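Local coordinates for lipoprotein (Mycoplasma mycoides subsp. capri, PDB 7ADK), which probably acts as a membrane-attached peptidase of the chymotrypsin-like PA clan, at residues W427-Y431 with T583-S587; F537-A541 with A786-R790. All blocks are in the same frame, centred on the assembly; numbering follows the deposited sequence.

Contact 1. Residues W427-Y431 with T583-S587; sequences WIMDY and TNNYS
Ile428, on the strand 421-433, and Tyr586, in the loop that follows helix 575-582, approach with their CA atoms 8.0 Å apart, and the loop adds no strand to the sheet. Side chains fill that gap. Tyr586 does most of the touching: its CG is anti to the backbone N (chi1 -177°), which carries the ring out of the loop and across the strand. Ile428 lies beneath one face, CG2 sitting 3.8 Å from the centroid of the Tyr586 ring and almost on its normal, a CH-pi contact. The other branch of Ile428 runs the opposite way to the tyrosine, back toward the loop, where CD1 comes 4.0 Å from Thr583 CB. Beyond the isoleucine, Tyr586 OH donates to Met429 O over 3.1 Å. The hydroxyl stands above the carbonyl plane, 65° out of it, and meets the C=O at 110°. The backbone N of Val593 bonds to the same hydroxyl, so two bonds hold the far end of the ring. Tyr431 offers an edge: its CD2 lies 3.9 Å from Tyr586 CD2, which is near the plane of the Tyr431 ring, and Tyr431 CE2 reaches Ser587 CA. The loop has its own bracing. Tyr586 N bonds to Thr583 O at 3.1 Å, and Thr583 OG1 turns back to Ile579 O in the preceding helix. On the strand, Asp430 points away from the loop, its carboxylate bonded to Tyr824, Ser837 and Leu839. Met429 and Asp430 both face Tyr444 of strand 442-447, and the carbonyl that receives the Tyr586 hydroxyl belongs to the first of the two. The motif is a classic beta bulge, in a curled antiparallel sheet consistent with the beta-barrel of PA-clan peptidases.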
loop_
_atom_site.group_PDB
_atom_site.type_symbol
_atom_site.label_atom_id
_atom_site.label_comp_id
_atom_site.label_asym_id
_atom_site.label_seq_id
_atom_site.Cartn_x
_atom_site.Cartn_y
_atom_site.Cartn_z
ATOM N N TRP B 427 20.466 -1.794 -13.416
ATOM C CA TRP B 427 20.013 -2.266 -14.713
ATOM C C TRP B 427 21.058 -3.140 -15.369
ATOM O O TRP B 427 22.261 -2.973 -15.167
ATOM C CB TRP B 427 19.650 -1.097 -15.621
ATOM C CG TRP B 427 20.792 -0.208 -15.987
ATOM C CD1 TRP B 427 21.507 -0.283 -17.128
ATOM C CD2 TRP B 427 21.389 0.868 -15.209
ATOM N NE1 TRP B 427 22.512 0.646 -17.111
ATOM C CE2 TRP B 427 22.483 1.398 -15.961
ATOM C CE3 TRP B 427 21.115 1.450 -13.965
ATOM C CZ2 TRP B 427 23.293 2.434 -15.510
ATOM C CZ3 TRP B 427 21.912 2.514 -13.511
ATOM C CH2 TRP B 427 22.992 3.006 -14.272
ATOM N N ILE B 428 20.602 -4.106 -16.143
ATOM C CA ILE B 428 21.443 -4.901 -17.025
ATOM C C ILE B 428 21.939 -3.983 -18.155
ATOM O O ILE B 428 21.135 -3.350 -18.840
ATOM C CB ILE B 428 20.643 -6.143 -17.475
ATOM C CG1 ILE B 428 21.553 -7.295 -17.900
ATOM C CG2 ILE B 428 19.572 -5.867 -18.542
ATOM C CD1 ILE B 428 20.779 -8.623 -17.859
ATOM N N MET B 429 23.256 -3.877 -18.350
ATOM C CA MET B 429 23.813 -3.073 -19.432
ATOM C C MET B 429 24.554 -3.899 -20.475
ATOM O O MET B 429 24.460 -3.600 -21.658
ATOM C CB MET B 429 24.638 -1.912 -18.882
ATOM C CG MET B 429 26.028 -2.257 -18.348
ATOM S SD MET B 429 27.166 -0.854 -18.327
ATOM C CE MET B 429 26.507 0.030 -16.921
ATOM N N ASP B 430 25.252 -4.962 -20.087
ATOM C CA ASP B 430 26.166 -5.670 -20.980
ATOM C C ASP B 430 26.349 -7.144 -20.582
ATOM O O ASP B 430 26.017 -7.553 -19.470
ATOM C CB ASP B 430 27.492 -4.893 -21.012
ATOM C CG ASP B 430 28.443 -5.276 -22.136
ATOM O OD1 ASP B 430 27.996 -5.860 -23.130
ATOM O OD2 ASP B 430 29.655 -4.988 -22.027
ATOM N N TYR B 431 26.900 -7.942 -21.492
ATOM C CA TYR B 431 27.424 -9.277 -21.217
ATOM C C TYR B 431 28.668 -9.582 -22.058
ATOM O O TYR B 431 28.757 -9.206 -23.221
ATOM C CB TYR B 431 26.346 -10.350 -21.389
ATOM C CG TYR B 431 25.637 -10.434 -22.726
ATOM C CD1 TYR B 431 26.229 -11.087 -23.822
ATOM C CD2 TYR B 431 24.337 -9.918 -22.843
ATOM C CE1 TYR B 431 25.512 -11.243 -25.018
ATOM C CE2 TYR B 431 23.619 -10.059 -24.037
ATOM C CZ TYR B 431 24.203 -10.732 -25.122
ATOM O OH TYR B 431 23.509 -10.847 -26.275
ATOM N N THR B 583 17.542 -13.369 -16.123
ATOM C CA THR B 583 17.888 -12.140 -16.853
ATOM C C THR B 583 16.776 -11.626 -17.773
ATOM O O THR B 583 17.068 -10.833 -18.664
ATOM C CB THR B 583 19.211 -12.274 -17.629
ATOM O OG1 THR B 583 19.121 -13.229 -18.659
ATOM C CG2 THR B 583 20.353 -12.641 -16.686
ATOM N N ASN B 584 15.528 -12.088 -17.620
ATOM C CA ASN B 584 14.383 -11.772 -18.491
ATOM C C ASN B 584 14.720 -11.888 -19.991
ATOM O O ASN B 584 14.238 -11.136 -20.836
ATOM C CB ASN B 584 13.806 -10.412 -18.105
ATOM C CG ASN B 584 12.802 -10.416 -16.974
ATOM O OD1 ASN B 584 11.924 -11.242 -16.898
ATOM N ND2 ASN B 584 12.821 -9.427 -16.121
ATOM N N ASN B 585 15.594 -12.831 -20.313
ATOM C CA ASN B 585 16.116 -13.155 -21.631
ATOM C C ASN B 585 16.746 -11.975 -22.406
ATOM O O ASN B 585 16.566 -11.860 -23.614
ATOM C CB ASN B 585 15.056 -13.946 -22.402
ATOM C CG ASN B 585 15.651 -14.828 -23.473
ATOM O OD1 ASN B 585 16.847 -14.965 -23.655
ATOM N ND2 ASN B 585 14.829 -15.496 -24.226
ATOM N N TYR B 586 17.510 -11.114 -21.730
ATOM C CA TYR B 586 18.218 -9.973 -22.356
ATOM C C TYR B 586 19.143 -10.356 -23.527
ATOM O O TYR B 586 19.364 -9.564 -24.445
ATOM C CB TYR B 586 19.021 -9.243 -21.264
ATOM C CG TYR B 586 19.749 -8.006 -21.743
ATOM C CD1 TYR B 586 19.030 -6.867 -22.146
ATOM C CD2 TYR B 586 21.154 -7.929 -21.685
ATOM C CE1 TYR B 586 19.699 -5.680 -22.489
ATOM C CE2 TYR B 586 21.830 -6.744 -22.042
ATOM C CZ TYR B 586 21.093 -5.618 -22.447
ATOM O OH TYR B 586 21.691 -4.446 -22.769
ATOM N N SER B 587 19.657 -11.578 -23.559
ATOM C CA SER B 587 20.403 -12.121 -24.701
ATOM C C SER B 587 19.591 -12.125 -25.995
ATOM O O SER B 587 20.057 -11.637 -27.020
ATOM C CB SER B 587 20.860 -13.544 -24.395
ATOM O OG SER B 587 21.621 -14.088 -25.443
#

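Contact 2. Residues F537-A541 with A786-R790; sequences FADFA and AVAFR
Ala538 and Val787 form the backbone's closest approach, CA atoms 6.4 Å apart, where a turn between two strands runs against the strand 783-792. No hydrogen bond crosses; the joint is apolar. Val787 fills the near end with both branches. CG1, anti to the backbone N (chi1 174°), meets Ala538 CB at 3.7 Å, while CG2 lies against the peptide of the turn, 3.6 Å from Asp539 N. The far end is a T-shaped aromatic pair. Phe789 turns its edge to the face of Phe540, the planes at 87° and the centroids 5.2 Å apart. Phe789 CE1 sits above the rim of the Phe540 ring, 3.7 Å from Phe540 CE1. Phe789 leaves its backbone alongside the segment 537-541, and the ring closes the distance because its CG is turned beside the backbone N (chi1 -56°). Between these two well-filled ends the fit is slacker, with Phe540 CB 4.4 Å from Val787 CG1. The carboxylate of Asp539 takes no part in this packing: it leads away from the strand to His450 ND1 and Asn448 ND2. Asp539 is also the centre of an inverse gamma turn, in which a weak bond of 2.8 Å joins Phe540 N to Ala538 O. An aspartate so paired with a histidine is consistent with the Asp-His part of a chymotrypsin-like triad. All the touching residues are buried. Strand 769-778 flanks the contact, its Val773 meeting both Phe540 and Phe789, and strand 737-747 lines the other edge of 783-792, with Glu746 against Val787. Phe595 adds a second edge-to-face partner to Phe789. The turn itself links strand 535-537 of the mixed sheet to strand 541-546 of the antiparallel one.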
loop_
_atom_site.group_PDB
_atom_site.type_symbol
_atom_site.label_atom_id
_atom_site.label_comp_id
_atom_site.label_asym_id
_atom_site.label_seq_id
_atom_site.Cartn_x
_atom_site.Cartn_y
_atom_site.Cartn_z
ATOM N N PHE B 537 34.579 12.287 -7.492
ATOM C CA PHE B 537 33.897 11.141 -8.088
ATOM C C PHE B 537 32.505 11.522 -8.606
ATOM O O PHE B 537 31.956 12.567 -8.268
ATOM C CB PHE B 537 33.863 9.966 -7.090
ATOM C CG PHE B 537 32.679 9.936 -6.152
ATOM C CD1 PHE B 537 31.790 8.856 -6.168
ATOM C CD2 PHE B 537 32.429 11.005 -5.282
ATOM C CE1 PHE B 537 30.660 8.862 -5.343
ATOM C CE2 PHE B 537 31.295 11.015 -4.465
ATOM C CZ PHE B 537 30.404 9.944 -4.502
ATOM N N ALA B 538 31.909 10.666 -9.422
ATOM C CA ALA B 538 30.474 10.690 -9.707
ATOM C C ALA B 538 29.844 9.401 -9.199
ATOM O O ALA B 538 30.446 8.346 -9.392
ATOM C CB ALA B 538 30.275 10.837 -11.201
ATOM N N ASP B 539 28.680 9.443 -8.562
ATOM C CA ASP B 539 28.108 8.250 -7.934
ATOM C C ASP B 539 27.535 7.258 -8.973
ATOM O O ASP B 539 26.336 7.174 -9.208
ATOM C CB ASP B 539 27.127 8.675 -6.834
ATOM C CG ASP B 539 26.808 7.557 -5.832
ATOM O OD1 ASP B 539 27.600 6.606 -5.712
ATOM O OD2 ASP B 539 25.747 7.598 -5.177
ATOM N N PHE B 540 28.415 6.505 -9.629
ATOM C CA PHE B 540 28.122 5.483 -10.644
ATOM C C PHE B 540 29.132 4.316 -10.563
ATOM O O PHE B 540 30.333 4.555 -10.470
ATOM C CB PHE B 540 28.128 6.130 -12.034
ATOM C CG PHE B 540 28.119 5.146 -13.184
ATOM C CD1 PHE B 540 27.058 4.241 -13.335
ATOM C CD2 PHE B 540 29.201 5.087 -14.072
ATOM C CE1 PHE B 540 27.077 3.283 -14.358
ATOM C CE2 PHE B 540 29.216 4.139 -15.108
ATOM C CZ PHE B 540 28.150 3.244 -15.254
ATOM N N ALA B 541 28.679 3.068 -10.622
ATOM C CA ALA B 541 29.539 1.894 -10.574
ATOM C C ALA B 541 28.990 0.771 -11.457
ATOM O O ALA B 541 27.800 0.748 -11.748
ATOM C CB ALA B 541 29.702 1.474 -9.115
ATOM N N ALA B 786 20.880 13.136 -10.582
ATOM C CA ALA B 786 21.347 12.045 -11.435
ATOM C C ALA B 786 22.659 12.354 -12.180
ATOM O O ALA B 786 22.792 13.404 -12.796
ATOM C CB ALA B 786 20.219 11.639 -12.383
ATOM N N VAL B 787 23.614 11.423 -12.172
ATOM C CA VAL B 787 24.911 11.499 -12.856
ATOM C C VAL B 787 24.741 11.317 -14.352
ATOM O O VAL B 787 24.342 10.237 -14.772
ATOM C CB VAL B 787 25.861 10.410 -12.331
ATOM C CG1 VAL B 787 27.179 10.335 -13.092
ATOM C CG2 VAL B 787 26.217 10.632 -10.875
ATOM N N ALA B 788 25.098 12.290 -15.185
ATOM C CA ALA B 788 25.194 12.028 -16.616
ATOM C C ALA B 788 26.452 11.199 -16.923
ATOM O O ALA B 788 27.552 11.499 -16.457
ATOM C CB ALA B 788 25.128 13.331 -17.401
ATOM N N PHE B 789 26.313 10.160 -17.742
ATOM C CA PHE B 789 27.437 9.316 -18.181
ATOM C C PHE B 789 28.446 10.049 -19.074
ATOM O O PHE B 789 29.632 9.731 -19.089
ATOM C CB PHE B 789 26.911 8.128 -18.999
ATOM C CG PHE B 789 25.892 7.242 -18.331
ATOM C CD1 PHE B 789 26.291 6.306 -17.368
ATOM C CD2 PHE B 789 24.544 7.338 -18.690
ATOM C CE1 PHE B 789 25.345 5.446 -16.802
ATOM C CE2 PHE B 789 23.596 6.501 -18.092
ATOM C CZ PHE B 789 24.001 5.534 -17.173
ATOM N N ARG B 790 27.939 10.991 -19.864
ATOM C CA ARG B 790 28.656 11.724 -20.895
ATOM C C ARG B 790 28.514 13.214 -20.647
ATOM O O ARG B 790 27.444 13.688 -20.285
ATOM C CB ARG B 790 28.116 11.295 -22.257
ATOM C CG ARG B 790 28.956 11.810 -23.410
ATOM C CD ARG B 790 28.431 11.311 -24.736
ATOM N NE ARG B 790 29.117 11.932 -25.867
ATOM C CZ ARG B 790 30.215 11.523 -26.457
ATOM N NH1 ARG B 790 30.883 10.486 -26.075
ATOM N NH2 ARG B 790 30.668 12.153 -27.486
#

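In the fold
The centres of contacts 1 and 2 lie about 20 Å apart, and their segments alternate along the chain. Side chains of the strand 421-433 that take no main part in contact 1 bridge the gap: Trp427 CZ2 reaches Phe789 CZ at 3.6 Å and Phe540 CE1 at 4.0 Å, and Met429 CE comes to 4.0 Å from Phe540 CZ. The strand therefore offers Ile428 and Tyr431 to the loop 583-587, and Trp427 and Met429 to the aromatic pair of contact 2. Contact 2 adjoins the probable catalytic site through Asp539 and His450, the latter soon after strand 442-447, which pairs with 421-433.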